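Local coordinates for protein aldehyde dehydrogenase (Trypanosoma brucei, PDB 5MYP) that probably oxidises aldehydes to carboxylic acids with NAD+ as electron acceptor, as other members of the aldehyde dehydrogenase family do, at residues A[24-28]-A[145-149]; A[36-40]-A[91-95]; A[110-116]-A[455-461]. All coordinates share one frame; numbering follows the deposited sequence. Where two conformers were deposited one is given.

Interaction 1: A[24-28]-A[145-149]; sequences CREAF and GNTAV
Thr-147 OG1 donates a hydrogen bond to Cys-24 O at 2.9 Å, tying the start of a strand to a backbone carbonyl inside helix 16-29. That carbonyl already accepts the helical bond from Phe-28 N; the hydroxyl comes to the opposite face of its plane, 57° out of it, so two donors grip one buried oxygen. The threonine torsion (chi1 61°) sets OG1 between its own backbone N and carbonyl carbon, from where it also meets Phe-28 CB. Apolar contacts flank this bond: Cys-24 SG lies 3.9 Å from Val-149 CG2, and the methyl Ala-27 CB rests 4.2 Å from Thr-147 CG2. A polar atom meets the aromatic edge: Gly-145 O lies near the plane of the Phe-28 ring, 3.5 Å from CE1. The Asn-146 side chain leaves the backbone away from the helix, and its amide is held elsewhere: OD1 accepts from the backbone N of Leu-118 and Gly-119, and ND2 donates to the carbonyls of Phe-453 and Ala-141. Gly-145, with positive phi, closes helix 132-143 in a Schellman motif, and the chain then enters strand 147-151, a parallel strand of the Rossmann-like, probably NAD-binding domain, with helix 16-29 packed against it.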
loop_
_atom_site.group_PDB
_atom_site.type_symbol
_atom_site.label_atom_id
_atom_site.label_comp_id
_atom_site.label_asym_id
_atom_site.label_seq_id
_atom_site.Cartn_x
_atom_site.Cartn_y
_atom_site.Cartn_z
ATOM N N CYS A 24 3.012 5.893 -23.604
ATOM C CA CYS A 24 2.071 5.224 -22.695
ATOM C C CYS A 24 1.292 6.211 -21.818
ATOM O O CYS A 24 0.096 6.032 -21.585
ATOM C CB CYS A 24 2.804 4.187 -21.828
ATOM S SG CYS A 24 3.495 2.800 -22.768
ATOM N N ARG A 25 1.980 7.249 -21.345
ATOM C CA ARG A 25 1.372 8.341 -20.571
ATOM C C ARG A 25 0.301 9.071 -21.386
ATOM O O ARG A 25 -0.828 9.248 -20.921
ATOM C CB ARG A 25 2.471 9.315 -20.117
ATOM C CG ARG A 25 2.019 10.583 -19.406
ATOM C CD ARG A 25 1.349 10.310 -18.081
ATOM N NE ARG A 25 2.215 9.606 -17.142
ATOM C CZ ARG A 25 1.815 9.132 -15.965
ATOM N NH1 ARG A 25 0.558 9.289 -15.557
ATOM N NH2 ARG A 25 2.681 8.493 -15.181
ATOM N N GLU A 26 0.669 9.484 -22.597
ATOM C CA GLU A 26 -0.253 10.156 -23.515
ATOM C C GLU A 26 -1.457 9.270 -23.860
ATOM O O GLU A 26 -2.592 9.756 -23.907
ATOM C CB GLU A 26 0.486 10.585 -24.788
ATOM C CG GLU A 26 -0.399 11.209 -25.856
ATOM C CD GLU A 26 -0.850 12.616 -25.516
ATOM O OE1 GLU A 26 -0.424 13.146 -24.463
ATOM O OE2 GLU A 26 -1.629 13.192 -26.310
ATOM N N ALA A 27 -1.205 7.978 -24.076
ATOM C CA ALA A 27 -2.270 6.999 -24.348
ATOM C C ALA A 27 -3.264 6.903 -23.187
ATOM O O ALA A 27 -4.479 6.945 -23.404
ATOM C CB ALA A 27 -1.667 5.627 -24.648
ATOM N N PHE A 28 -2.746 6.808 -21.963
ATOM C CA PHE A 28 -3.598 6.835 -20.775
ATOM C C PHE A 28 -4.435 8.110 -20.727
ATOM O O PHE A 28 -5.646 8.039 -20.560
ATOM C CB PHE A 28 -2.803 6.725 -19.472
ATOM C CG PHE A 28 -3.670 6.866 -18.253
ATOM C CD1 PHE A 28 -4.469 5.806 -17.846
ATOM C CD2 PHE A 28 -3.746 8.076 -17.554
ATOM C CE1 PHE A 28 -5.306 5.930 -16.749
ATOM C CE2 PHE A 28 -4.583 8.205 -16.455
ATOM C CZ PHE A 28 -5.367 7.128 -16.052
ATOM N N GLY A 145 -7.701 -0.424 -16.092
ATOM C CA GLY A 145 -7.781 0.738 -16.978
ATOM C C GLY A 145 -6.514 1.575 -17.070
ATOM O O GLY A 145 -6.559 2.727 -17.501
ATOM N N ASN A 146 -5.385 0.996 -16.673
ATOM C CA ASN A 146 -4.085 1.652 -16.794
ATOM C C ASN A 146 -3.473 1.308 -18.143
ATOM O O ASN A 146 -3.923 0.382 -18.827
ATOM C CB ASN A 146 -3.152 1.173 -15.684
ATOM C CG ASN A 146 -3.720 1.424 -14.305
ATOM O OD1 ASN A 146 -3.848 2.572 -13.867
ATOM N ND2 ASN A 146 -4.081 0.348 -13.616
ATOM N N THR A 147 -2.456 2.071 -18.528
ATOM C CA THR A 147 -1.482 1.610 -19.506
ATOM C C THR A 147 -0.260 1.158 -18.716
ATOM O O THR A 147 -0.199 1.341 -17.495
ATOM C CB THR A 147 -1.127 2.692 -20.543
ATOM O OG1 THR A 147 -0.556 3.828 -19.888
ATOM C CG2 THR A 147 -2.374 3.120 -21.299
ATOM N N ALA A 148 0.702 0.545 -19.393
ATOM C CA ALA A 148 1.815 -0.084 -18.696
ATOM C C ALA A 148 3.102 -0.101 -19.492
ATOM O O ALA A 148 3.084 -0.024 -20.717
ATOM C CB ALA A 148 1.445 -1.501 -18.283
ATOM N N VAL A 149 4.212 -0.178 -18.763
ATOM C CA VAL A 149 5.516 -0.495 -19.331
ATOM C C VAL A 149 6.014 -1.755 -18.637
ATOM O O VAL A 149 5.944 -1.858 -17.414
ATOM C CB VAL A 149 6.520 0.659 -19.151
ATOM C CG1 VAL A 149 7.905 0.254 -19.654
ATOM C CG2 VAL A 149 6.018 1.903 -19.877
#

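Interaction 2: A[36-40]-A[91-95]; sequences LKKRK and MDEYV
Met-91 pushes its thioether between Leu-36, Arg-39 and Lys-40, and the other side chains arrange themselves round it. Its chain is extended as far as SD and then bends (chi3 -74°), which lays CE 3.7 Å from Arg-39 CB while SD meets Lys-40 CG. Leu-36 and Met-91 pass alongside with opposed directions, CG of the leucine 3.9 Å from SD. Beyond the sulfur, the branch ends of Leu-36 and Val-95 meet head on, CD2 to CG2 at 3.7 Å. Leu-36 CD1 sits over the centre of one face of the Arg-39 guanidinium, 3.9 Å above its plane, and Val-95 CG1 approaches NH1 of the same group obliquely. The arginine's own bonds go to backbone carbonyls elsewhere, NH2 to Arg-34 O and NH1 to Ala-143 O, which fix the flat group against the two aliphatic chains. At the outer side Lys-40, extended beyond CG, comes in roughly perpendicular to Asp-92. Its NZ donates a 2.7 Å hydrogen bond to Asp-92 OD2 on its syn lone pair, as part of a salt bridge. A water donates to Asp-92 OD1 at 2.8 Å and takes a weak bond from the same lysine. Segments 36-40 and 91-95 run at 133° to each other, their axes 11.8 Å apart, so long side chains span the gap: an apolar seam edged by a salt bridge joins helices 36-52 and 69-95 in the helical N-terminal part of the aldehyde dehydrogenase fold.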
loop_
_atom_site.group_PDB
_atom_site.type_symbol
_atom_site.label_atom_id
_atom_site.label_comp_id
_atom_site.label_asym_id
_atom_site.label_seq_id
_atom_site.Cartn_x
_atom_site.Cartn_y
_atom_site.Cartn_z
ATOM N N LEU A 36 -14.552 -0.060 -20.727
ATOM C CA LEU A 36 -14.510 -1.506 -20.445
ATOM C C LEU A 36 -14.398 -2.359 -21.717
ATOM O O LEU A 36 -13.719 -3.384 -21.711
ATOM C CB LEU A 36 -15.732 -1.944 -19.622
ATOM C CG LEU A 36 -15.611 -1.855 -18.091
ATOM C CD1 LEU A 36 -14.890 -0.609 -17.595
ATOM C CD2 LEU A 36 -16.980 -1.963 -17.437
ATOM N N LYS A 37 -15.040 -1.908 -22.795
ATOM C CA LYS A 37 -14.926 -2.561 -24.103
ATOM C C LYS A 37 -13.465 -2.678 -24.556
ATOM O O LYS A 37 -13.043 -3.741 -25.015
ATOM C CB LYS A 37 -15.740 -1.810 -25.170
ATOM C CG LYS A 37 -15.908 -2.571 -26.490
ATOM C CD LYS A 37 -15.876 -1.689 -27.740
ATOM C CE LYS A 37 -16.824 -0.500 -27.679
ATOM N NZ LYS A 37 -18.198 -0.858 -27.225
ATOM N N LYS A 38 -12.708 -1.589 -24.421
ATOM C CA LYS A 38 -11.286 -1.577 -24.764
ATOM C C LYS A 38 -10.469 -2.508 -23.857
ATOM O O LYS A 38 -9.586 -3.221 -24.333
ATOM C CB LYS A 38 -10.733 -0.150 -24.683
ATOM C CG LYS A 38 -11.463 0.868 -25.547
ATOM C CD LYS A 38 -11.113 0.711 -27.018
ATOM C CE LYS A 38 -11.287 2.024 -27.767
ATOM N NZ LYS A 38 -10.696 1.970 -29.131
ATOM N N ARG A 39 -10.773 -2.501 -22.559
ATOM C CA ARG A 39 -10.058 -3.342 -21.587
ATOM C C ARG A 39 -10.274 -4.829 -21.856
ATOM O O ARG A 39 -9.323 -5.605 -21.815
ATOM C CB ARG A 39 -10.486 -3.023 -20.153
ATOM C CG ARG A 39 -10.174 -1.614 -19.690
ATOM C CD ARG A 39 -10.503 -1.446 -18.219
ATOM N NE ARG A 39 -10.887 -0.077 -17.871
ATOM C CZ ARG A 39 -11.253 0.315 -16.651
ATOM N NH1 ARG A 39 -11.266 -0.541 -15.630
ATOM N NH2 ARG A 39 -11.597 1.580 -16.443
ATOM N N LYS A 40 -11.520 -5.213 -22.137
ATOM C CA LYS A 40 -11.843 -6.597 -22.509
ATOM C C LYS A 40 -11.187 -7.013 -23.824
ATOM O O LYS A 40 -10.710 -8.141 -23.926
ATOM C CB LYS A 40 -13.359 -6.813 -22.580
ATOM C CG LYS A 40 -14.037 -6.753 -21.218
ATOM C CD LYS A 40 -15.543 -6.964 -21.337
ATOM C CE LYS A 40 -16.245 -6.515 -20.066
ATOM N NZ LYS A 40 -17.716 -6.743 -20.085
ATOM N N MET A 91 -14.853 -8.315 -14.439
ATOM C CA MET A 91 -14.522 -6.885 -14.598
ATOM C C MET A 91 -15.688 -5.966 -14.246
ATOM O O MET A 91 -15.513 -4.984 -13.522
ATOM C CB MET A 91 -14.077 -6.569 -16.025
ATOM C CG MET A 91 -13.532 -5.159 -16.206
ATOM S SD MET A 91 -13.082 -4.853 -17.921
ATOM C CE MET A 91 -11.577 -5.812 -18.011
ATOM N N ASP A 92 -16.868 -6.283 -14.774
ATOM C CA ASP A 92 -18.066 -5.480 -14.518
ATOM C C ASP A 92 -18.417 -5.428 -13.032
ATOM O O ASP A 92 -18.868 -4.400 -12.550
ATOM C CB ASP A 92 -19.249 -5.991 -15.346
ATOM C CG ASP A 92 -19.059 -5.742 -16.831
ATOM O OD1 ASP A 92 -19.261 -4.590 -17.260
ATOM O OD2 ASP A 92 -18.707 -6.692 -17.562
ATOM N N GLU A 93 -18.186 -6.522 -12.308
ATOM C CA GLU A 93 -18.367 -6.545 -10.851
ATOM C C GLU A 93 -17.344 -5.636 -10.161
ATOM O O GLU A 93 -17.704 -4.854 -9.284
ATOM C CB GLU A 93 -18.245 -7.974 -10.307
ATOM C CG GLU A 93 -18.596 -8.135 -8.830
ATOM C CD GLU A 93 -18.221 -9.497 -8.268
ATOM O OE1 GLU A 93 -18.127 -10.466 -9.047
ATOM O OE2 GLU A 93 -18.019 -9.609 -7.040
ATOM N N TYR A 94 -16.078 -5.739 -10.568
ATOM C CA TYR A 94 -14.997 -5.004 -9.904
ATOM C C TYR A 94 -15.072 -3.485 -10.094
ATOM O O TYR A 94 -14.753 -2.737 -9.170
ATOM C CB TYR A 94 -13.625 -5.542 -10.342
ATOM C CG TYR A 94 -13.340 -7.003 -9.996
ATOM C CD1 TYR A 94 -14.053 -7.678 -8.990
ATOM C CD2 TYR A 94 -12.329 -7.710 -10.658
ATOM C CE1 TYR A 94 -13.785 -9.000 -8.683
ATOM C CE2 TYR A 94 -12.054 -9.039 -10.344
ATOM C CZ TYR A 94 -12.789 -9.670 -9.352
ATOM O OH TYR A 94 -12.546 -10.974 -9.017
ATOM N N VAL A 95 -15.506 -3.032 -11.268
ATOM C CA VAL A 95 -15.582 -1.591 -11.551
ATOM C C VAL A 95 -16.708 -0.838 -10.820
ATOM O O VAL A 95 -16.631 0.379 -10.684
ATOM C CB VAL A 95 -15.673 -1.289 -13.072
ATOM C CG1 VAL A 95 -14.420 -1.764 -13.798
ATOM C CG2 VAL A 95 -16.930 -1.881 -13.700
HETATM O O HOH W 1 -20.291 -4.413 -19.863
#

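Interaction 3: A[110-116]-A[455-461]; sequences DCELQYE and HRRPVMR
Asp-110 and Arg-461 open a regular antiparallel beta pairing of strands 110-124 and 454-461, the two-stranded arm that in this fold carries the sheet into the dimer interface. Both backbone bonds form between them, and their side chains lie side by side with OD2 3.0 Å from NH1, which meets the carboxylate from above its plane; Lys-99 takes the other oxygen, OD1. Cys-111, on the opposite sheet face, is a non-hydrogen-bonded partner of Met-460 and sets SG 3.9 Å from the methionine CE. Glu-112, paired with Val-459, adds to the salt-bridge network: its OE1 accepts Arg-461 NH2 at 3.1 Å, the carboxylate and guanidinium planes standing 83° apart, and Glu-409 of the second subunit takes the same NH2. Val-459 to Arg-461 also pair with a parallel strand of that subunit. OE1 of Glu-112 takes Gln-114 NE2 as well, in an almost straight bond (175°), so two donors hold one oxygen. Leu-113 turns back to the Cys-111 side, where CD2 touches Pro-458 CB at 4.0 Å and the leucine lies beside Arg-456, pointing the same way, with CD1 near its CD. Gln-114 lays its amide across Val-459, CD 3.6 Å from CG2; its backbone partner Arg-457 bonds Ser-414 OG of the second subunit through NH2. The Tyr-115 ring lies alongside Arg-456, whose CB it meets obliquely through CE1. Glu-116, in the last hydrogen-bonded pair, faces His-455. Its first torsion (chi1 61°) swings the carboxylate back over the partner strand, where OE2, bonded to Ser-413 OG of the second subunit, lies 3.0 Å from His-455 CD2 at the edge of the imidazole, near its plane.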
loop_
_atom_site.group_PDB
_atom_site.type_symbol
_atom_site.label_atom_id
_atom_site.label_comp_id
_atom_site.label_asym_id
_atom_site.label_seq_id
_atom_site.Cartn_x
_atom_site.Cartn_y
_atom_site.Cartn_z
ATOM N N ASP A 110 -25.393 10.456 1.170
ATOM C CA ASP A 110 -25.232 9.433 0.140
ATOM C C ASP A 110 -23.741 9.242 -0.148
ATOM O O ASP A 110 -23.119 10.096 -0.797
ATOM C CB ASP A 110 -25.985 9.851 -1.131
ATOM C CG ASP A 110 -25.666 8.964 -2.334
ATOM O OD1 ASP A 110 -25.577 7.729 -2.154
ATOM O OD2 ASP A 110 -25.507 9.498 -3.454
ATOM N N CYS A 111 -23.179 8.124 0.324
ATOM C CA CYS A 111 -21.741 7.833 0.171
ATOM C C CYS A 111 -21.457 6.604 -0.705
ATOM O O CYS A 111 -22.226 5.643 -0.703
ATOM C CB CYS A 111 -21.103 7.653 1.552
ATOM S SG CYS A 111 -21.206 9.136 2.585
ATOM N N GLU A 112 -20.337 6.655 -1.429
ATOM C CA GLU A 112 -19.880 5.593 -2.333
ATOM C C GLU A 112 -18.360 5.481 -2.315
ATOM O O GLU A 112 -17.673 6.476 -2.079
ATOM C CB GLU A 112 -20.266 5.922 -3.777
ATOM C CG GLU A 112 -21.690 5.603 -4.179
ATOM C CD GLU A 112 -21.914 5.829 -5.676
ATOM O OE1 GLU A 112 -21.022 6.377 -6.367
ATOM O OE2 GLU A 112 -22.992 5.465 -6.175
ATOM N N LEU A 113 -17.851 4.278 -2.572
ATOM C CA LEU A 113 -16.429 4.062 -2.848
ATOM C C LEU A 113 -16.303 3.670 -4.318
ATOM O O LEU A 113 -16.714 2.577 -4.709
ATOM C CB LEU A 113 -15.852 2.973 -1.940
ATOM C CG LEU A 113 -16.084 3.145 -0.435
ATOM C CD1 LEU A 113 -15.428 2.004 0.332
ATOM C CD2 LEU A 113 -15.586 4.490 0.065
ATOM N N GLN A 114 -15.785 4.584 -5.136
ATOM C CA GLN A 114 -15.593 4.348 -6.571
ATOM C C GLN A 114 -14.165 3.875 -6.808
ATOM O O GLN A 114 -13.278 4.158 -6.003
ATOM C CB GLN A 114 -15.862 5.625 -7.377
ATOM C CG GLN A 114 -17.289 6.163 -7.261
ATOM C CD GLN A 114 -17.526 7.432 -8.069
ATOM O OE1 GLN A 114 -16.622 7.947 -8.736
ATOM N NE2 GLN A 114 -18.755 7.947 -8.012
ATOM N N TYR A 115 -13.946 3.148 -7.899
ATOM C CA TYR A 115 -12.607 2.713 -8.299
ATOM C C TYR A 115 -12.224 3.414 -9.583
ATOM O O TYR A 115 -13.011 3.440 -10.523
ATOM C CB TYR A 115 -12.565 1.197 -8.485
ATOM C CG TYR A 115 -12.771 0.467 -7.190
ATOM C CD1 TYR A 115 -11.691 0.162 -6.366
ATOM C CD2 TYR A 115 -14.052 0.115 -6.760
ATOM C CE1 TYR A 115 -11.873 -0.500 -5.160
ATOM C CE2 TYR A 115 -14.246 -0.547 -5.556
ATOM C CZ TYR A 115 -13.154 -0.854 -4.764
ATOM O OH TYR A 115 -13.349 -1.515 -3.578
ATOM N N GLU A 116 -11.023 3.995 -9.618
ATOM C CA GLU A 116 -10.520 4.666 -10.818
ATOM C C GLU A 116 -9.113 4.176 -11.173
ATOM O O GLU A 116 -8.363 3.746 -10.286
ATOM C CB GLU A 116 -10.527 6.194 -10.643
ATOM C CG GLU A 116 -9.654 6.721 -9.512
ATOM C CD GLU A 116 -9.530 8.239 -9.482
ATOM O OE1 GLU A 116 -10.135 8.933 -10.325
ATOM O OE2 GLU A 116 -8.803 8.750 -8.604
ATOM N N HIS A 455 -7.283 3.247 -7.768
ATOM C CA HIS A 455 -7.450 4.106 -6.618
ATOM C C HIS A 455 -8.894 3.984 -6.140
ATOM O O HIS A 455 -9.822 4.249 -6.902
ATOM C CB HIS A 455 -7.126 5.558 -6.962
ATOM C CG HIS A 455 -7.455 6.509 -5.860
ATOM N ND1 HIS A 455 -7.201 6.207 -4.544
ATOM C CD2 HIS A 455 -8.008 7.744 -5.865
ATOM C CE1 HIS A 455 -7.581 7.215 -3.784
ATOM N NE2 HIS A 455 -8.077 8.160 -4.558
ATOM N N ARG A 456 -9.073 3.572 -4.888
ATOM C CA ARG A 456 -10.395 3.550 -4.255
ATOM C C ARG A 456 -10.711 4.971 -3.787
ATOM O O ARG A 456 -10.056 5.488 -2.883
ATOM C CB ARG A 456 -10.415 2.564 -3.083
ATOM C CG ARG A 456 -11.775 2.417 -2.419
ATOM C CD ARG A 456 -11.760 1.366 -1.329
ATOM N NE ARG A 456 -10.724 1.616 -0.332
ATOM C CZ ARG A 456 -10.390 0.774 0.643
ATOM N NH1 ARG A 456 -11.023 -0.390 0.797
ATOM N NH2 ARG A 456 -9.419 1.101 1.488
ATOM N N ARG A 457 -11.713 5.586 -4.408
ATOM C CA ARG A 457 -12.010 7.005 -4.253
ATOM C C ARG A 457 -13.361 7.232 -3.571
ATOM O O ARG A 457 -14.400 6.995 -4.190
ATOM C CB ARG A 457 -12.005 7.666 -5.629
ATOM C CG ARG A 457 -12.082 9.185 -5.616
ATOM C CD ARG A 457 -12.288 9.669 -7.033
ATOM N NE ARG A 457 -12.054 11.100 -7.245
ATOM C CZ ARG A 457 -12.431 11.763 -8.340
ATOM N NH1 ARG A 457 -13.081 11.140 -9.329
ATOM N NH2 ARG A 457 -12.174 13.064 -8.452
ATOM N N PRO A 458 -13.357 7.691 -2.304
ATOM C CA PRO A 458 -14.626 7.946 -1.617
ATOM C C PRO A 458 -15.365 9.163 -2.168
ATOM O O PRO A 458 -14.737 10.177 -2.480
ATOM C CB PRO A 458 -14.195 8.199 -0.165
ATOM C CG PRO A 458 -12.802 8.696 -0.278
ATOM C CD PRO A 458 -12.211 7.903 -1.402
ATOM N N VAL A 459 -16.684 9.037 -2.295
ATOM C CA VAL A 459 -17.547 10.122 -2.752
ATOM C C VAL A 459 -18.669 10.301 -1.729
ATOM O O VAL A 459 -19.339 9.330 -1.372
ATOM C CB VAL A 459 -18.140 9.825 -4.146
ATOM C CG1 VAL A 459 -19.062 10.962 -4.594
ATOM C CG2 VAL A 459 -17.020 9.570 -5.159
ATOM N N MET A 460 -18.855 11.533 -1.253
ATOM C CA MET A 460 -19.931 11.886 -0.323
ATOM C C MET A 460 -20.823 12.930 -0.986
ATOM O O MET A 460 -20.343 14.003 -1.349
ATOM C CB MET A 460 -19.346 12.454 0.974
ATOM C CG MET A 460 -20.364 13.140 1.883
ATOM S SD MET A 460 -19.672 13.735 3.427
ATOM C CE MET A 460 -19.780 12.270 4.447
ATOM N N ARG A 461 -22.115 12.628 -1.122
ATOM C CA ARG A 461 -23.067 13.555 -1.738
ATOM C C ARG A 461 -24.048 14.076 -0.691
ATOM O O ARG A 461 -24.718 13.292 -0.003
ATOM C CB ARG A 461 -23.801 12.888 -2.901
ATOM C CG ARG A 461 -22.860 12.200 -3.888
ATOM C CD ARG A 461 -23.443 12.098 -5.290
ATOM N NE ARG A 461 -22.579 11.310 -6.171
ATOM C CZ ARG A 461 -22.506 9.974 -6.189
ATOM N NH1 ARG A 461 -23.261 9.225 -5.374
ATOM N NH2 ARG A 461 -21.665 9.380 -7.045
HETATM O O HOH W 2 -14.009 8.053 -9.337
#

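Interaction 1 is the most buried of the three; interactions 2 and 3 are only partly so. Interactions 1 and 3 reach the same sheet, since strands 147-151 and 110-124 are neighbours in it, but one backs a parallel strand with a helix and the other extends an antiparallel pair toward the second subunit. Interaction 2 joins helices, and it touches both others: Arg-39 NE lies 3.3 Å from Gly-145 CA, and Tyr-94 O 3.8 Å from Tyr-115 CD2. The chemistry follows place: a lone hydroxyl-to-carbonyl bond among apolar groups in interaction 1, one water-linked salt bridge beside an apolar seam in 36-40/91-95, and continuous backbone bonding with a charged network in 110-116/455-461.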